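Local structure of five-membered-cyclitol-phosphate synthase (Streptomyces citricolor, 6K96) at residues G317-V325 against Y336-Y345. The protein belongs to the myo-inositol-1-phosphate synthase family and binds nicotinamide-adenine-dinucleotide, with a dinucleotide-binding fold of parallel strands flanked by helices. Sequence-based numbering, arbitrary orientation.
Sequences GFSAAAVKV and YTSEDVAEAY
Ala321 and Tyr345 meet by a CH-pi contact: CB of Ala321 sits over the centre of the ring, 3.6 Å from its centroid and only 5° off the normal. A second CH-pi contact joins Val323 to Tyr336. With CG1 of Val323 anti to the backbone N (chi1 167°), CG2 falls beside that nitrogen and rests on one face of the tyrosine, 3.7 Å from the ring centroid and offset toward its rim. Tyr336 OH lies 3.3 Å from Phe318 CD2, while its hydrogen bond goes to Ala330 O in the intervening loop. Between the two tyrosines, Ala344 CB approaches Ala321 N to 3.5 Å and also touches the methyl of Ala320, and Val341 CG2 packs against Val323 CB at 3.8 Å. The 3-10 turn 320-322 thus lies against helix 338-353, the last helix of the modelled chain, and the CA atoms of Ala321 and Val341 are the nearest pair across the two segments, 4.5 Å apart. Ser319 OG accepts from Ala321 N in an ST turn where the 3-10 turn starts, and a capping box of Thr337 and Asp340 begins the helix. Behind the turn, Ala322 and Val325 pack on Leu303 of helix 292-313. Toward solvent the fit is looser: Lys324, extended beyond CG, runs past Val341 CG1 to the exposed Ser338, where NZ makes a weak hydrogen bond of 3.3 Å to OG.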
loop_
_atom_site.group_PDB
_atom_site.type_symbol
_atom_site.label_atom_id
_atom_site.label_comp_id
_atom_site.label_asym_id
_atom_site.label_seq_id
_atom_site.Cartn_x
_atom_site.Cartn_y
_atom_site.Cartn_z
ATOM N N GLY B 317 -12.680 -10.887 42.985
ATOM C CA GLY B 317 -13.611 -10.425 41.954
ATOM C C GLY B 317 -12.862 -9.779 40.807
ATOM O O GLY B 317 -11.669 -10.063 40.596
ATOM N N PHE B 318 -13.587 -8.957 40.067
ATOM C CA PHE B 318 -13.070 -8.273 38.863
ATOM C C PHE B 318 -12.301 -7.012 39.297
ATOM O O PHE B 318 -12.763 -6.288 40.200
ATOM C CB PHE B 318 -14.217 -7.975 37.896
ATOM C CG PHE B 318 -13.707 -7.350 36.630
ATOM C CD1 PHE B 318 -12.969 -8.098 35.733
ATOM C CD2 PHE B 318 -13.891 -5.996 36.388
ATOM C CE1 PHE B 318 -12.472 -7.503 34.581
ATOM C CE2 PHE B 318 -13.376 -5.400 35.246
ATOM C CZ PHE B 318 -12.692 -6.159 34.332
ATOM N N SER B 319 -11.137 -6.769 38.690
ATOM C CA SER B 319 -10.398 -5.497 38.882
ATOM C C SER B 319 -10.721 -4.577 37.706
ATOM O O SER B 319 -10.668 -5.045 36.530
ATOM C CB SER B 319 -8.915 -5.661 39.045
ATOM O OG SER B 319 -8.309 -4.372 39.083
ATOM N N ALA B 320 -11.023 -3.316 38.008
ATOM C CA ALA B 320 -11.286 -2.309 36.966
ATOM C C ALA B 320 -9.976 -1.980 36.205
ATOM O O ALA B 320 -10.057 -1.528 35.067
ATOM C CB ALA B 320 -11.952 -1.123 37.605
ATOM N N ALA B 321 -8.797 -2.272 36.753
ATOM C CA ALA B 321 -7.520 -2.021 36.052
ATOM C C ALA B 321 -7.455 -2.867 34.785
ATOM O O ALA B 321 -6.570 -2.650 33.985
ATOM C CB ALA B 321 -6.340 -2.351 36.935
ATOM N N ALA B 322 -8.292 -3.893 34.652
ATOM C CA ALA B 322 -8.193 -4.858 33.532
ATOM C C ALA B 322 -8.996 -4.355 32.344
ATOM O O ALA B 322 -8.919 -4.991 31.284
ATOM C CB ALA B 322 -8.686 -6.200 33.966
ATOM N N VAL B 323 -9.734 -3.262 32.494
ATOM C CA VAL B 323 -10.843 -2.946 31.545
ATOM C C VAL B 323 -10.262 -2.610 30.163
ATOM O O VAL B 323 -10.750 -3.133 29.127
ATOM C CB VAL B 323 -11.781 -1.877 32.134
ATOM C CG1 VAL B 323 -12.735 -1.296 31.112
ATOM C CG2 VAL B 323 -12.549 -2.425 33.309
ATOM N N LYS B 324 -9.240 -1.782 30.086
ATOM C CA LYS B 324 -8.804 -1.279 28.759
ATOM C C LYS B 324 -8.235 -2.422 27.909
ATOM O O LYS B 324 -8.198 -2.231 26.672
ATOM C CB LYS B 324 -7.814 -0.125 28.900
ATOM C CG LYS B 324 -8.475 1.184 29.296
ATOM C CD LYS B 324 -7.778 2.445 28.788
ATOM C CE LYS B 324 -8.709 3.649 28.868
ATOM N NZ LYS B 324 -7.996 4.951 28.950
ATOM N N VAL B 325 -7.825 -3.552 28.511
ATOM C CA VAL B 325 -7.172 -4.641 27.728
ATOM C C VAL B 325 -8.118 -5.840 27.519
ATOM O O VAL B 325 -7.618 -6.921 27.121
ATOM C CB VAL B 325 -5.832 -5.041 28.358
ATOM C CG1 VAL B 325 -4.862 -3.882 28.374
ATOM C CG2 VAL B 325 -6.004 -5.610 29.742
ATOM N N TYR B 336 -17.693 1.884 32.917
ATOM C CA TYR B 336 -16.292 2.220 33.292
ATOM C C TYR B 336 -15.766 3.392 32.459
ATOM O O TYR B 336 -16.022 3.383 31.228
ATOM C CB TYR B 336 -15.327 1.045 33.124
ATOM C CG TYR B 336 -15.588 -0.181 33.970
ATOM C CD1 TYR B 336 -15.381 -0.213 35.345
ATOM C CD2 TYR B 336 -15.960 -1.364 33.352
ATOM C CE1 TYR B 336 -15.562 -1.377 36.072
ATOM C CE2 TYR B 336 -16.161 -2.527 34.067
ATOM C CZ TYR B 336 -15.974 -2.533 35.427
ATOM O OH TYR B 336 -16.231 -3.731 36.018
ATOM N N THR B 337 -15.108 4.353 33.147
ATOM C CA THR B 337 -14.391 5.539 32.599
ATOM C C THR B 337 -12.883 5.289 32.692
ATOM O O THR B 337 -12.533 4.333 33.396
ATOM C CB THR B 337 -14.737 6.831 33.358
ATOM O OG1 THR B 337 -14.249 6.777 34.707
ATOM C CG2 THR B 337 -16.221 7.118 33.365
ATOM N N SER B 338 -12.028 6.147 32.103
ATOM C CA SER B 338 -10.537 6.007 32.139
ATOM C C SER B 338 -10.045 6.123 33.577
ATOM O O SER B 338 -9.029 5.499 33.916
ATOM C CB SER B 338 -9.806 7.025 31.307
ATOM O OG SER B 338 -10.317 7.067 29.987
ATOM N N GLU B 339 -10.744 6.942 34.359
ATOM C CA GLU B 339 -10.413 7.218 35.779
ATOM C C GLU B 339 -10.751 5.983 36.612
ATOM O O GLU B 339 -9.940 5.657 37.483
ATOM C CB GLU B 339 -11.085 8.509 36.250
ATOM C CG GLU B 339 -10.160 9.706 36.082
ATOM C CD GLU B 339 -10.866 11.051 36.143
ATOM O OE1 GLU B 339 -12.046 11.084 35.709
ATOM O OE2 GLU B 339 -10.242 12.062 36.616
ATOM N N ASP B 340 -11.854 5.291 36.331
ATOM C CA ASP B 340 -12.184 3.999 36.996
ATOM C C ASP B 340 -10.963 3.081 36.879
ATOM O O ASP B 340 -10.589 2.426 37.889
ATOM C CB ASP B 340 -13.487 3.401 36.456
ATOM C CG ASP B 340 -14.744 4.082 36.999
ATOM O OD1 ASP B 340 -14.744 4.547 38.177
ATOM O OD2 ASP B 340 -15.705 4.182 36.238
ATOM N N VAL B 341 -10.320 3.097 35.722
ATOM C CA VAL B 341 -9.230 2.139 35.406
ATOM C C VAL B 341 -7.984 2.610 36.156
ATOM O O VAL B 341 -7.445 1.843 36.968
ATOM C CB VAL B 341 -9.021 1.998 33.889
ATOM C CG1 VAL B 341 -7.828 1.107 33.555
ATOM C CG2 VAL B 341 -10.280 1.481 33.201
ATOM N N ALA B 342 -7.618 3.869 35.968
ATOM C CA ALA B 342 -6.525 4.578 36.683
ATOM C C ALA B 342 -6.642 4.439 38.218
ATOM O O ALA B 342 -5.641 4.065 38.836
ATOM C CB ALA B 342 -6.519 6.019 36.235
ATOM N N GLU B 343 -7.817 4.709 38.804
ATOM C CA GLU B 343 -8.108 4.626 40.271
ATOM C C GLU B 343 -7.715 3.229 40.779
ATOM O O GLU B 343 -6.988 3.134 41.778
ATOM C CB GLU B 343 -9.591 4.910 40.522
ATOM C CG GLU B 343 -9.968 5.197 41.967
ATOM C CD GLU B 343 -11.436 5.561 42.229
ATOM O OE1 GLU B 343 -11.695 6.582 42.961
ATOM O OE2 GLU B 343 -12.334 4.826 41.731
ATOM N N ALA B 344 -8.137 2.188 40.064
ATOM C CA ALA B 344 -7.834 0.767 40.345
ATOM C C ALA B 344 -6.321 0.477 40.243
ATOM O O ALA B 344 -5.822 -0.236 41.090
ATOM C CB ALA B 344 -8.683 -0.081 39.435
ATOM N N TYR B 345 -5.597 0.983 39.241
ATOM C CA TYR B 345 -4.109 0.805 39.096
ATOM C C TYR B 345 -3.365 1.464 40.267
ATOM O O TYR B 345 -2.496 0.855 40.906
ATOM C CB TYR B 345 -3.566 1.402 37.787
ATOM C CG TYR B 345 -3.474 0.390 36.678
ATOM C CD1 TYR B 345 -2.684 -0.744 36.842
ATOM C CD2 TYR B 345 -4.213 0.521 35.510
ATOM C CE1 TYR B 345 -2.609 -1.716 35.867
ATOM C CE2 TYR B 345 -4.173 -0.462 34.528
ATOM C CZ TYR B 345 -3.334 -1.559 34.695
ATOM O OH TYR B 345 -3.221 -2.525 33.740
#